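Thiamine pyrophosphokinase (Saccharomyces cerevisiae, PDB 1IG0) catalyses the ATP-dependent pyrophosphorylation of thiamine to thiamine diphosphate, releasing AMP, and is the only yeast enzyme able to make this cofactor. Local coordinates at residues C251-I256 / D302-N307; F228-N233 / C296-K301; A71-Y76 / S100-V105; K88-Y93 / K107-N112. One frame throughout, in Å; residues are numbered along the deposited sequence.

Contact 1: C251-I256 / D302-N307; sequences CGLLPI and DDIILN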
loop_
_atom_site.group_PDB
_atom_site.type_symbol
_atom_site.label_atom_id
_atom_site.label_comp_id
_atom_site.label_asym_id
_atom_site.label_seq_id
_atom_site.Cartn_x
_atom_site.Cartn_y
_atom_site.Cartn_z
ATOM N N CYS B 251 11.396 -9.579 3.842
ATOM C CA CYS B 251 10.680 -9.690 2.578
ATOM C C CYS B 251 9.300 -10.261 2.840
ATOM O O CYS B 251 9.040 -10.803 3.916
ATOM C CB CYS B 251 11.435 -10.599 1.602
ATOM S SG CYS B 251 11.541 -12.343 2.082
ATOM N N GLY B 252 8.417 -10.141 1.857
ATOM C CA GLY B 252 7.073 -10.655 2.021
ATOM C C GLY B 252 6.480 -11.181 0.733
ATOM O O GLY B 252 6.732 -10.644 -0.346
ATOM N N LEU B 253 5.703 -12.253 0.847
ATOM C CA LEU B 253 5.039 -12.855 -0.302
ATOM C C LEU B 253 3.611 -12.327 -0.246
ATOM O O LEU B 253 2.829 -12.726 0.615
ATOM C CB LEU B 253 5.067 -14.383 -0.194
ATOM C CG LEU B 253 6.418 -15.055 -0.487
ATOM C CD1 LEU B 253 7.492 -14.547 0.466
ATOM C CD2 LEU B 253 6.268 -16.563 -0.364
ATOM N N LEU B 254 3.274 -11.438 -1.174
ATOM C CA LEU B 254 1.970 -10.790 -1.174
ATOM C C LEU B 254 1.018 -11.149 -2.310
ATOM O O LEU B 254 1.222 -10.737 -3.452
ATOM C CB LEU B 254 2.192 -9.279 -1.166
ATOM C CG LEU B 254 3.392 -8.847 -0.312
ATOM C CD1 LEU B 254 3.703 -7.377 -0.550
ATOM C CD2 LEU B 254 3.101 -9.112 1.162
ATOM N N PRO B 255 -0.044 -11.914 -2.004
ATOM C CA PRO B 255 -1.031 -12.317 -3.010
ATOM C C PRO B 255 -2.081 -11.218 -3.166
ATOM O O PRO B 255 -3.271 -11.440 -2.945
ATOM C CB PRO B 255 -1.607 -13.595 -2.418
ATOM C CG PRO B 255 -1.648 -13.268 -0.958
ATOM C CD PRO B 255 -0.282 -12.625 -0.733
ATOM N N ILE B 256 -1.622 -10.031 -3.541
ATOM C CA ILE B 256 -2.502 -8.885 -3.717
ATOM C C ILE B 256 -3.383 -9.067 -4.948
ATOM O O ILE B 256 -2.889 -9.336 -6.039
ATOM C CB ILE B 256 -1.679 -7.587 -3.875
ATOM C CG1 ILE B 256 -0.617 -7.509 -2.776
ATOM C CG2 ILE B 256 -2.597 -6.368 -3.807
ATOM C CD1 ILE B 256 0.341 -6.335 -2.927
ATOM N N ASP B 302 0.151 -19.204 -8.916
ATOM C CA ASP B 302 -0.138 -18.030 -9.732
ATOM C C ASP B 302 0.875 -16.946 -9.383
ATOM O O ASP B 302 1.511 -17.009 -8.330
ATOM C CB ASP B 302 -1.551 -17.511 -9.452
ATOM C CG ASP B 302 -2.608 -18.595 -9.566
ATOM O OD1 ASP B 302 -2.903 -19.252 -8.547
ATOM O OD2 ASP B 302 -3.136 -18.797 -10.679
ATOM N N ASP B 303 1.029 -15.957 -10.257
ATOM C CA ASP B 303 1.974 -14.876 -9.997
ATOM C C ASP B 303 1.628 -14.198 -8.679
ATOM O O ASP B 303 0.458 -14.101 -8.309
ATOM C CB ASP B 303 1.934 -13.817 -11.106
ATOM C CG ASP B 303 2.290 -14.372 -12.469
ATOM O OD1 ASP B 303 2.956 -15.426 -12.536
ATOM O OD2 ASP B 303 1.916 -13.735 -13.477
ATOM N N ILE B 304 2.650 -13.737 -7.967
ATOM C CA ILE B 304 2.437 -13.037 -6.709
ATOM C C ILE B 304 3.369 -11.836 -6.653
ATOM O O ILE B 304 4.314 -11.737 -7.435
ATOM C CB ILE B 304 2.727 -13.927 -5.479
ATOM C CG1 ILE B 304 4.220 -14.256 -5.407
ATOM C CG2 ILE B 304 1.895 -15.198 -5.546
ATOM C CD1 ILE B 304 4.667 -14.727 -4.027
ATOM N N ILE B 305 3.096 -10.922 -5.729
ATOM C CA ILE B 305 3.929 -9.741 -5.566
ATOM C C ILE B 305 4.898 -9.989 -4.420
ATOM O O ILE B 305 4.521 -10.540 -3.388
ATOM C CB ILE B 305 3.089 -8.494 -5.228
ATOM C CG1 ILE B 305 2.010 -8.285 -6.295
ATOM C CG2 ILE B 305 3.993 -7.271 -5.130
ATOM C CD1 ILE B 305 2.552 -8.098 -7.705
ATOM N N LEU B 306 6.147 -9.586 -4.611
ATOM C CA LEU B 306 7.163 -9.754 -3.586
ATOM C C LEU B 306 7.731 -8.390 -3.239
ATOM O O LEU B 306 7.980 -7.566 -4.121
ATOM C CB LEU B 306 8.290 -10.658 -4.090
ATOM C CG LEU B 306 9.412 -10.975 -3.103
ATOM C CD1 LEU B 306 8.907 -11.941 -2.047
ATOM C CD2 LEU B 306 10.583 -11.581 -3.846
ATOM N N ASN B 307 7.907 -8.141 -1.950
ATOM C CA ASN B 307 8.490 -6.887 -1.522
ATOM C C ASN B 307 9.764 -7.277 -0.793
ATOM O O ASN B 307 9.769 -8.203 0.022
ATOM C CB ASN B 307 7.540 -6.118 -0.594
ATOM C CG ASN B 307 7.618 -6.581 0.847
ATOM O OD1 ASN B 307 8.359 -6.017 1.656
ATOM N ND2 ASN B 307 6.857 -7.616 1.176
#
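Leu254 and Ile305 face each other as a hydrogen-bonded pair of antiparallel strands 248-254 and 304-310, part of the sheet that also includes strand 225-230. Their backbones exchange two bonds. The one from Leu254 N to Ile305 O is short, 2.7 Å, and comes in close to the carbonyl axis, with a C=O...N angle of 169°; the return bond from Ile305 N to Leu254 O is tilted out of the carbonyl plane. Gly252 and Asn307 form a second such pair, and Leu253 with Leu306 is the non-hydrogen-bonded pair between them. The Leu254 side chain lies on the sheet face it shares with Ile305 and Asn307. Its CB sits 3.5 Å from Ile305 O, CG passes 3.7 Å from Ile305 O, CD1 reaches Asn307 ND2 at 3.6 Å, and CD2 lies slightly farther from that nitrogen. CG is roughly anti to the carbonyl carbon (chi1 -37°), which brings both methyls to the asparagine amide, and the two side chains cross at about a right angle. Phe196 of the second subunit packs on Leu254 and Ile256, while helix 196-212 of the same chain meets Ile305. Leu253 and Leu306 occupy the other face, their side chains side by side with CD1 atoms 3.9 Å apart; bound thiamine is about 7 Å from the Leu253 side chain. On this face Leu306 CD1 also presses against Gly252 O at 3.1 Å.

Contact 2: F228-N233 / C296-K301; sequences FLIKKN and CFIDTK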
loop_
_atom_site.group_PDB
_atom_site.type_symbol
_atom_site.label_atom_id
_atom_site.label_comp_id
_atom_site.label_asym_id
_atom_site.label_seq_id
_atom_site.Cartn_x
_atom_site.Cartn_y
_atom_site.Cartn_z
ATOM N N PHE B 228 8.091 -5.964 -6.737
ATOM C CA PHE B 228 8.011 -6.506 -8.084
ATOM C C PHE B 228 7.211 -7.800 -8.138
ATOM O O PHE B 228 6.828 -8.348 -7.106
ATOM C CB PHE B 228 9.424 -6.730 -8.621
ATOM C CG PHE B 228 10.274 -7.595 -7.738
ATOM C CD1 PHE B 228 10.443 -8.946 -8.020
ATOM C CD2 PHE B 228 10.896 -7.061 -6.613
ATOM C CE1 PHE B 228 11.220 -9.755 -7.191
ATOM C CE2 PHE B 228 11.673 -7.862 -5.779
ATOM C CZ PHE B 228 11.836 -9.211 -6.070
ATOM N N LEU B 229 6.967 -8.290 -9.348
ATOM C CA LEU B 229 6.190 -9.507 -9.517
ATOM C C LEU B 229 7.040 -10.758 -9.670
ATOM O O LEU B 229 8.079 -10.748 -10.333
ATOM C CB LEU B 229 5.253 -9.365 -10.720
ATOM C CG LEU B 229 4.233 -10.486 -10.944
ATOM C CD1 LEU B 229 2.985 -9.918 -11.597
ATOM C CD2 LEU B 229 4.845 -11.585 -11.797
ATOM N N ILE B 230 6.580 -11.830 -9.034
ATOM C CA ILE B 230 7.238 -13.127 -9.083
ATOM C C ILE B 230 6.367 -14.057 -9.926
ATOM O O ILE B 230 5.220 -14.336 -9.575
ATOM C CB ILE B 230 7.393 -13.720 -7.660
ATOM C CG1 ILE B 230 8.464 -12.944 -6.889
ATOM C CG2 ILE B 230 7.726 -15.203 -7.738
ATOM C CD1 ILE B 230 9.841 -13.010 -7.517
ATOM N N LYS B 231 6.907 -14.522 -11.048
ATOM C CA LYS B 231 6.165 -15.417 -11.928
ATOM C C LYS B 231 5.913 -16.766 -11.257
ATOM O O LYS B 231 6.723 -17.254 -10.469
ATOM C CB LYS B 231 6.922 -15.625 -13.242
ATOM C CG LYS B 231 7.025 -14.384 -14.131
ATOM C CD LYS B 231 5.897 -14.293 -15.159
ATOM C CE LYS B 231 4.669 -13.535 -14.656
ATOM N NZ LYS B 231 3.571 -13.504 -15.681
ATOM N N LYS B 232 4.773 -17.357 -11.589
ATOM C CA LYS B 232 4.348 -18.642 -11.050
ATOM C C LYS B 232 5.237 -19.806 -11.480
ATOM O O LYS B 232 6.072 -19.673 -12.372
ATOM C CB LYS B 232 2.922 -18.926 -11.522
ATOM C CG LYS B 232 2.817 -18.927 -13.044
ATOM C CD LYS B 232 1.411 -19.199 -13.547
ATOM C CE LYS B 232 1.394 -19.179 -15.070
ATOM N NZ LYS B 232 0.058 -19.496 -15.636
ATOM N N ASN B 233 5.039 -20.947 -10.825
ATOM C CA ASN B 233 5.746 -22.185 -11.134
ATOM C C ASN B 233 7.247 -22.287 -10.867
ATOM O O ASN B 233 7.923 -23.138 -11.447
ATOM C CB ASN B 233 5.458 -22.562 -12.586
ATOM C CG ASN B 233 3.987 -22.840 -12.829
ATOM O OD1 ASN B 233 3.504 -22.720 -13.953
ATOM N ND2 ASN B 233 3.270 -23.224 -11.777
ATOM N N CYS B 296 17.187 -17.730 -3.077
ATOM C CA CYS B 296 15.925 -18.153 -2.490
ATOM C C CYS B 296 14.998 -18.613 -3.610
ATOM O O CYS B 296 14.911 -17.968 -4.655
ATOM C CB CYS B 296 15.292 -16.987 -1.729
ATOM S SG CYS B 296 13.662 -17.333 -1.055
ATOM N N PHE B 297 14.310 -19.728 -3.389
ATOM C CA PHE B 297 13.399 -20.280 -4.385
ATOM C C PHE B 297 11.952 -20.146 -3.934
ATOM O O PHE B 297 11.604 -20.522 -2.815
ATOM C CB PHE B 297 13.726 -21.757 -4.626
ATOM C CG PHE B 297 12.827 -22.429 -5.628
ATOM C CD1 PHE B 297 12.871 -22.077 -6.975
ATOM C CD2 PHE B 297 11.944 -23.426 -5.222
ATOM C CE1 PHE B 297 12.048 -22.715 -7.906
ATOM C CE2 PHE B 297 11.116 -24.070 -6.142
ATOM C CZ PHE B 297 11.168 -23.714 -7.487
ATOM N N ILE B 298 11.113 -19.602 -4.810
ATOM C CA ILE B 298 9.696 -19.433 -4.510
ATOM C C ILE B 298 8.865 -19.996 -5.656
ATOM O O ILE B 298 8.993 -19.560 -6.799
ATOM C CB ILE B 298 9.336 -17.946 -4.304
ATOM C CG1 ILE B 298 10.079 -17.405 -3.080
ATOM C CG2 ILE B 298 7.827 -17.791 -4.113
ATOM C CD1 ILE B 298 9.913 -15.916 -2.856
ATOM N N ASP B 299 8.019 -20.971 -5.339
ATOM C CA ASP B 299 7.173 -21.614 -6.335
ATOM C C ASP B 299 5.701 -21.438 -5.984
ATOM O O ASP B 299 5.194 -22.071 -5.056
ATOM C CB ASP B 299 7.512 -23.106 -6.414
ATOM C CG ASP B 299 6.738 -23.828 -7.502
ATOM O OD1 ASP B 299 5.877 -23.195 -8.146
ATOM O OD2 ASP B 299 6.993 -25.032 -7.713
ATOM N N THR B 300 5.022 -20.571 -6.726
ATOM C CA THR B 300 3.606 -20.313 -6.502
ATOM C C THR B 300 2.771 -20.778 -7.689
ATOM O O THR B 300 3.265 -20.861 -8.814
ATOM C CB THR B 300 3.338 -18.813 -6.263
ATOM O OG1 THR B 300 3.887 -18.047 -7.344
ATOM C CG2 THR B 300 3.961 -18.368 -4.948
ATOM N N LYS B 301 1.503 -21.079 -7.426
ATOM C CA LYS B 301 0.576 -21.544 -8.455
ATOM C C LYS B 301 0.254 -20.422 -9.439
ATOM O O LYS B 301 0.091 -20.656 -10.637
ATOM C CB LYS B 301 -0.712 -22.042 -7.797
ATOM C CG LYS B 301 -1.630 -22.825 -8.715
ATOM C CD LYS B 301 -2.923 -23.166 -7.994
ATOM C CE LYS B 301 -3.648 -24.314 -8.666
ATOM N NZ LYS B 301 -2.848 -25.567 -8.583
HETATM O O HOH W 1 6.835 -19.294 -8.554
#
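Asn233 and Thr300 are joined by the one direct hydrogen bond of this contact: Asn233 N donates to Thr300 O at 2.7 Å, almost perfectly straight (176° at the hydrogen). Beside it, Lys232 CB lies 3.3 Å from the same Thr300 O and close to Lys301 O as well, so the root of the lysine rests on two carbonyls while its extended chain leads off. Asp299 CG stands anti to its own backbone N (chi1 -176°), a torsion that carries OD1 to within 3.2 Å of Asn233 CA. Asn233 itself has left-handed backbone angles, as suits a turn. A water extends the link: it donates to Lys231 O and to Ile298 O, each at 2.8 Å, and accepts from Thr300 N at 2.9 Å, stitching backbone to backbone where the segments diverge. Farther in, Ile230 CG2 and Ile298 CG2 meet loosely at 4.5 Å. In the next shell, Asp302 O binds Thr300 OG1, and the Lys231 ammonium reaches Ser210 and Asp303, while Asp303 also receives Lys232 N. Strand 225-230 belongs to the large mixed sheet, strand 295-300 to the five-stranded one, where Ile298 pairs with Thr235. The turn carries the chain from strand 225-230 of one sheet to strand 235-238 of the other, a passage between two layers consistent with a beta sandwich.

Contact 3: A71-Y76 / S100-V105; sequences AANRLY and SLSEKV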
loop_
_atom_site.group_PDB
_atom_site.type_symbol
_atom_site.label_atom_id
_atom_site.label_comp_id
_atom_site.label_asym_id
_atom_site.label_seq_id
_atom_site.Cartn_x
_atom_site.Cartn_y
_atom_site.Cartn_z
ATOM N N ALA B 71 4.598 14.814 -11.659
ATOM C CA ALA B 71 5.933 14.343 -11.309
ATOM C C ALA B 71 6.996 15.350 -11.737
ATOM O O ALA B 71 8.094 15.381 -11.179
ATOM C CB ALA B 71 6.197 13.000 -11.967
ATOM N N ALA B 72 6.665 16.166 -12.734
ATOM C CA ALA B 72 7.592 17.178 -13.227
ATOM C C ALA B 72 7.851 18.197 -12.125
ATOM O O ALA B 72 8.974 18.678 -11.970
ATOM C CB ALA B 72 7.015 17.868 -14.458
ATOM N N ASN B 73 6.810 18.527 -11.365
ATOM C CA ASN B 73 6.950 19.475 -10.264
ATOM C C ASN B 73 7.850 18.841 -9.211
ATOM O O ASN B 73 8.754 19.483 -8.677
ATOM C CB ASN B 73 5.591 19.793 -9.626
ATOM C CG ASN B 73 4.623 20.442 -10.592
ATOM O OD1 ASN B 73 4.991 21.342 -11.347
ATOM N ND2 ASN B 73 3.370 20.001 -10.562
ATOM N N ARG B 74 7.588 17.569 -8.926
ATOM C CA ARG B 74 8.350 16.813 -7.941
ATOM C C ARG B 74 9.842 16.819 -8.258
ATOM O O ARG B 74 10.670 17.061 -7.381
ATOM C CB ARG B 74 7.843 15.369 -7.892
ATOM C CG ARG B 74 6.349 15.237 -7.635
ATOM C CD ARG B 74 5.956 15.805 -6.279
ATOM N NE ARG B 74 4.535 15.614 -6.001
ATOM C CZ ARG B 74 3.941 15.968 -4.867
ATOM N NH1 ARG B 74 4.645 16.537 -3.896
ATOM N NH2 ARG B 74 2.644 15.751 -4.698
ATOM N N LEU B 75 10.179 16.547 -9.515
ATOM C CA LEU B 75 11.574 16.521 -9.942
ATOM C C LEU B 75 12.169 17.921 -9.857
ATOM O O LEU B 75 13.277 18.111 -9.354
ATOM C CB LEU B 75 11.675 16.009 -11.382
ATOM C CG LEU B 75 13.082 15.926 -11.978
ATOM C CD1 LEU B 75 13.925 14.940 -11.177
ATOM C CD2 LEU B 75 12.998 15.501 -13.439
ATOM N N TYR B 76 11.417 18.896 -10.355
ATOM C CA TYR B 76 11.841 20.291 -10.349
ATOM C C TYR B 76 12.234 20.737 -8.942
ATOM O O TYR B 76 13.305 21.311 -8.738
ATOM C CB TYR B 76 10.709 21.179 -10.869
ATOM C CG TYR B 76 11.071 22.642 -10.998
ATOM C CD1 TYR B 76 11.854 23.098 -12.060
ATOM C CD2 TYR B 76 10.629 23.573 -10.057
ATOM C CE1 TYR B 76 12.184 24.446 -12.183
ATOM C CE2 TYR B 76 10.955 24.920 -10.171
ATOM C CZ TYR B 76 11.730 25.350 -11.234
ATOM O OH TYR B 76 12.050 26.682 -11.347
ATOM N N SER B 100 -2.135 19.887 -13.184
ATOM C CA SER B 100 -1.411 20.008 -11.922
ATOM C C SER B 100 -0.004 20.554 -12.138
ATOM O O SER B 100 0.698 20.883 -11.181
ATOM C CB SER B 100 -1.318 18.646 -11.231
ATOM O OG SER B 100 -0.479 17.769 -11.957
ATOM N N LEU B 101 0.401 20.648 -13.398
ATOM C CA LEU B 101 1.727 21.143 -13.740
ATOM C C LEU B 101 1.883 22.629 -13.426
ATOM O O LEU B 101 1.117 23.465 -13.906
ATOM C CB LEU B 101 2.003 20.896 -15.227
ATOM C CG LEU B 101 3.425 21.140 -15.737
ATOM C CD1 LEU B 101 4.399 20.252 -14.982
ATOM C CD2 LEU B 101 3.486 20.845 -17.226
ATOM N N SER B 102 2.879 22.948 -12.604
ATOM C CA SER B 102 3.158 24.329 -12.230
ATOM C C SER B 102 3.469 25.146 -13.477
ATOM O O SER B 102 4.217 24.698 -14.347
ATOM C CB SER B 102 4.351 24.379 -11.274
ATOM O OG SER B 102 4.856 25.697 -11.149
ATOM N N GLU B 103 2.895 26.342 -13.570
ATOM C CA GLU B 103 3.142 27.196 -14.724
ATOM C C GLU B 103 4.641 27.436 -14.843
ATOM O O GLU B 103 5.199 27.435 -15.940
ATOM C CB GLU B 103 2.403 28.530 -14.572
ATOM C CG GLU B 103 2.546 29.453 -15.775
ATOM C CD GLU B 103 1.698 30.708 -15.663
ATOM O OE1 GLU B 103 1.178 30.983 -14.560
ATOM O OE2 GLU B 103 1.560 31.427 -16.675
ATOM N N LYS B 104 5.289 27.633 -13.701
ATOM C CA LYS B 104 6.728 27.859 -13.651
ATOM C C LYS B 104 7.483 26.614 -14.114
ATOM O O LYS B 104 8.442 26.703 -14.884
ATOM C CB LYS B 104 7.138 28.224 -12.221
ATOM C CG LYS B 104 8.637 28.219 -11.960
ATOM C CD LYS B 104 8.966 28.803 -10.587
ATOM C CE LYS B 104 8.174 28.128 -9.470
ATOM N NZ LYS B 104 8.455 26.668 -9.373
ATOM N N VAL B 105 7.045 25.451 -13.641
ATOM C CA VAL B 105 7.678 24.190 -14.011
ATOM C C VAL B 105 7.480 23.885 -15.495
ATOM O O VAL B 105 8.405 23.434 -16.169
ATOM C CB VAL B 105 7.116 23.019 -13.173
ATOM C CG1 VAL B 105 7.703 21.697 -13.654
ATOM C CG2 VAL B 105 7.446 23.237 -11.703
#
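Asn73 and Val105, with Tyr76, join helix 71-78 to the N-terminal end of helix 103-111 in the alpha/beta catalytic domain. The Asn73 amide bridges the backbone just before the second helix. Its OD1 accepts from Ser102 N at 2.9 Å, in the carbonyl plane and on a lone pair, while ND2 donates to Ser100 O at 2.9 Å from above that carbonyl's plane. The two bonds hold the amide's rotation and set the chain at the N-cap, where Ser102 OG takes a weak capping bond from Val105 N. The two methyls of Val105 divide the packing: CG1 meets Ala72 CB, and CG2 lies 3.6 Å from Tyr76 CD2. The CB of Tyr76 points toward the second segment, and with CG anti to the backbone N (chi1 -176°) the ring slides past Val105; it also meets Tyr108 edge-to-face. Lys104, bent at its last two torsions, curls back across the tyrosine at about a right angle, bringing NZ 3.2 Å from Tyr76 CE2.

Contact 4: K88-Y93 / K107-N112; sequences KYLPNY and KYYRKN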
loop_
_atom_site.group_PDB
_atom_site.type_symbol
_atom_site.label_atom_id
_atom_site.label_comp_id
_atom_site.label_asym_id
_atom_site.label_seq_id
_atom_site.Cartn_x
_atom_site.Cartn_y
_atom_site.Cartn_z
ATOM N N LYS B 88 21.117 19.055 -15.739
ATOM C CA LYS B 88 21.739 17.777 -16.052
ATOM C C LYS B 88 20.724 16.641 -15.992
ATOM O O LYS B 88 20.874 15.630 -16.678
ATOM C CB LYS B 88 22.881 17.494 -15.072
ATOM C CG LYS B 88 23.493 16.106 -15.209
ATOM C CD LYS B 88 24.623 15.896 -14.212
ATOM C CE LYS B 88 25.146 14.466 -14.258
ATOM N NZ LYS B 88 25.659 14.097 -15.607
ATOM N N TYR B 89 19.689 16.812 -15.178
ATOM C CA TYR B 89 18.677 15.775 -15.036
ATOM C C TYR B 89 17.305 16.128 -15.595
ATOM O O TYR B 89 16.299 16.100 -14.884
ATOM C CB TYR B 89 18.568 15.364 -13.566
ATOM C CG TYR B 89 19.862 14.791 -13.038
ATOM C CD1 TYR B 89 20.778 15.588 -12.354
ATOM C CD2 TYR B 89 20.203 13.464 -13.285
ATOM C CE1 TYR B 89 22.006 15.076 -11.932
ATOM C CE2 TYR B 89 21.423 12.943 -12.873
ATOM C CZ TYR B 89 22.320 13.752 -12.198
ATOM O OH TYR B 89 23.532 13.239 -11.800
ATOM N N LEU B 90 17.277 16.453 -16.883
ATOM C CA LEU B 90 16.036 16.790 -17.567
ATOM C C LEU B 90 15.372 15.495 -18.021
ATOM O O LEU B 90 16.038 14.601 -18.541
ATOM C CB LEU B 90 16.324 17.654 -18.799
ATOM C CG LEU B 90 16.951 19.036 -18.605
ATOM C CD1 LEU B 90 17.349 19.607 -19.955
ATOM C CD2 LEU B 90 15.967 19.957 -17.905
ATOM N N PRO B 91 14.054 15.369 -17.821
ATOM C CA PRO B 91 13.365 14.148 -18.246
ATOM C C PRO B 91 13.188 14.169 -19.763
ATOM O O PRO B 91 13.196 15.239 -20.376
ATOM C CB PRO B 91 12.034 14.237 -17.510
ATOM C CG PRO B 91 11.770 15.707 -17.514
ATOM C CD PRO B 91 13.121 16.294 -17.152
ATOM N N ASN B 92 13.038 12.997 -20.372
ATOM C CA ASN B 92 12.851 12.937 -21.815
ATOM C C ASN B 92 11.419 13.311 -22.171
ATOM O O ASN B 92 11.181 14.012 -23.153
ATOM C CB ASN B 92 13.173 11.541 -22.355
ATOM C CG ASN B 92 14.623 11.154 -22.150
ATOM O OD1 ASN B 92 14.978 10.539 -21.145
ATOM N ND2 ASN B 92 15.475 11.524 -23.100
ATOM N N TYR B 93 10.467 12.841 -21.368
ATOM C CA TYR B 93 9.056 13.138 -21.597
ATOM C C TYR B 93 8.315 13.527 -20.323
ATOM O O TYR B 93 8.709 13.164 -19.213
ATOM C CB TYR B 93 8.306 11.928 -22.166
ATOM C CG TYR B 93 8.783 11.376 -23.485
ATOM C CD1 TYR B 93 9.692 10.320 -23.534
ATOM C CD2 TYR B 93 8.269 11.860 -24.688
ATOM C CE1 TYR B 93 10.071 9.752 -24.747
ATOM C CE2 TYR B 93 8.642 11.302 -25.907
ATOM C CZ TYR B 93 9.541 10.246 -25.929
ATOM O OH TYR B 93 9.893 9.671 -27.128
ATOM N N LYS B 107 7.000 25.992 -18.030
ATOM C CA LYS B 107 7.852 26.872 -18.820
ATOM C C LYS B 107 9.314 26.440 -18.806
ATOM O O LYS B 107 9.984 26.471 -19.838
ATOM C CB LYS B 107 7.756 28.318 -18.318
ATOM C CG LYS B 107 6.456 29.037 -18.657
ATOM C CD LYS B 107 6.666 30.548 -18.629
ATOM C CE LYS B 107 5.427 31.319 -19.068
ATOM N NZ LYS B 107 4.356 31.314 -18.033
ATOM N N TYR B 108 9.804 26.039 -17.637
ATOM C CA TYR B 108 11.193 25.614 -17.494
ATOM C C TYR B 108 11.549 24.411 -18.364
ATOM O O TYR B 108 12.552 24.427 -19.076
ATOM C CB TYR B 108 11.498 25.273 -16.034
ATOM C CG TYR B 108 12.904 24.755 -15.827
ATOM C CD1 TYR B 108 13.999 25.618 -15.856
ATOM C CD2 TYR B 108 13.144 23.395 -15.636
ATOM C CE1 TYR B 108 15.298 25.141 -15.700
ATOM C CE2 TYR B 108 14.439 22.905 -15.482
ATOM C CZ TYR B 108 15.511 23.783 -15.514
ATOM O OH TYR B 108 16.791 23.302 -15.358
ATOM N N TYR B 109 10.731 23.368 -18.300
ATOM C CA TYR B 109 10.993 22.163 -19.076
ATOM C C TYR B 109 10.702 22.327 -20.557
ATOM O O TYR B 109 11.352 21.698 -21.394
ATOM C CB TYR B 109 10.206 20.985 -18.499
ATOM C CG TYR B 109 10.810 20.464 -17.215
ATOM C CD1 TYR B 109 10.027 20.248 -16.083
ATOM C CD2 TYR B 109 12.178 20.208 -17.128
ATOM C CE1 TYR B 109 10.594 19.794 -14.892
ATOM C CE2 TYR B 109 12.753 19.753 -15.949
ATOM C CZ TYR B 109 11.958 19.549 -14.834
ATOM O OH TYR B 109 12.530 19.116 -13.661
ATOM N N ARG B 110 9.734 23.172 -20.891
ATOM C CA ARG B 110 9.425 23.389 -22.293
ATOM C C ARG B 110 10.594 24.128 -22.927
ATOM O O ARG B 110 11.039 23.786 -24.023
ATOM C CB ARG B 110 8.155 24.220 -22.468
ATOM C CG ARG B 110 7.593 24.091 -23.870
ATOM C CD ARG B 110 6.504 25.096 -24.188
ATOM N NE ARG B 110 5.774 24.702 -25.393
ATOM C CZ ARG B 110 6.352 24.350 -26.540
ATOM N NH1 ARG B 110 7.675 24.342 -26.649
ATOM N NH2 ARG B 110 5.609 23.992 -27.578
ATOM N N LYS B 111 11.088 25.142 -22.224
ATOM C CA LYS B 111 12.208 25.936 -22.712
ATOM C C LYS B 111 13.422 25.037 -22.924
ATOM O O LYS B 111 14.183 25.223 -23.873
ATOM C CB LYS B 111 12.561 27.038 -21.709
ATOM C CG LYS B 111 12.908 28.374 -22.354
ATOM C CD LYS B 111 13.910 29.166 -21.520
ATOM C CE LYS B 111 13.414 29.438 -20.105
ATOM N NZ LYS B 111 12.238 30.350 -20.074
ATOM N N ASN B 112 13.595 24.058 -22.040
ATOM C CA ASN B 112 14.721 23.134 -22.136
ATOM C C ASN B 112 14.463 21.935 -23.049
ATOM O O ASN B 112 15.085 20.881 -22.912
ATOM C CB ASN B 112 15.143 22.672 -20.740
ATOM C CG ASN B 112 15.952 23.726 -20.006
ATOM O OD1 ASN B 112 17.068 24.056 -20.408
ATOM N ND2 ASN B 112 15.390 24.267 -18.931
HETATM O O HOH W 2 15.325 18.587 -14.129
#
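Pro91 lies over one face of the Tyr109 ring, its CD 3.7 Å from Tyr109 CE2, and Tyr108 CD2 covers the opposite face 3.6 Å above the plane, offset toward the rim. At the edge, in plane, sit Leu90 CD2, 3.8 Å from Tyr109 CE2, and a water. That water accepts from Tyr109 OH at 2.9 Å and donates to Tyr89 O at 2.8 Å, so the hydroxyl is linked to the loop backbone. Leu90 divides its branches: CD2 serves both tyrosines, approaching Tyr108 CE2 obliquely, while CD1 touches Asn112 CB at 3.9 Å. One face of the Tyr108 ring carries Asn112 ND2. The same amide nitrogen donates to Tyr108 O, which also accepts from Asn112 N; the two donors reach the oxygen from opposite faces of its plane. With chi1 at -77°, Asn112 CG lies beside its own backbone N, turning the amide back over the helix end, where Asn112 leaves helical geometry. The contact thus packs the loop between helix 83-88 and strand 93-96 on the C-terminal end of helix 103-111. Helix 71-78 adjoins both sides through Leu75, which touches Pro91 and Tyr109, and Pro91 also rests on Cys67 of strand 64-68.

From the N terminus, contact 3 opens at 71-76 and contact 4 at 88-93 before contact 3 closes at 100-105 and contact 4 at 107-112, so their loops cross. Both end on helix 103-111, whose Tyr109 touches helix 71-78. The chain then passes on to the other side of its centre, where contact 2 opens at 228-233 and contact 1 at 251-256; these cross too, closing in succession at 296-301 and 302-307. The first pair packs helix 71-78 and the loop before strand 93-96 on helix 103-111; the second joins the end of the large mixed sheet to the five-stranded sheet. Centres of contacts 1 and 2 lie 33 to 39 Å from those of 3 and 4.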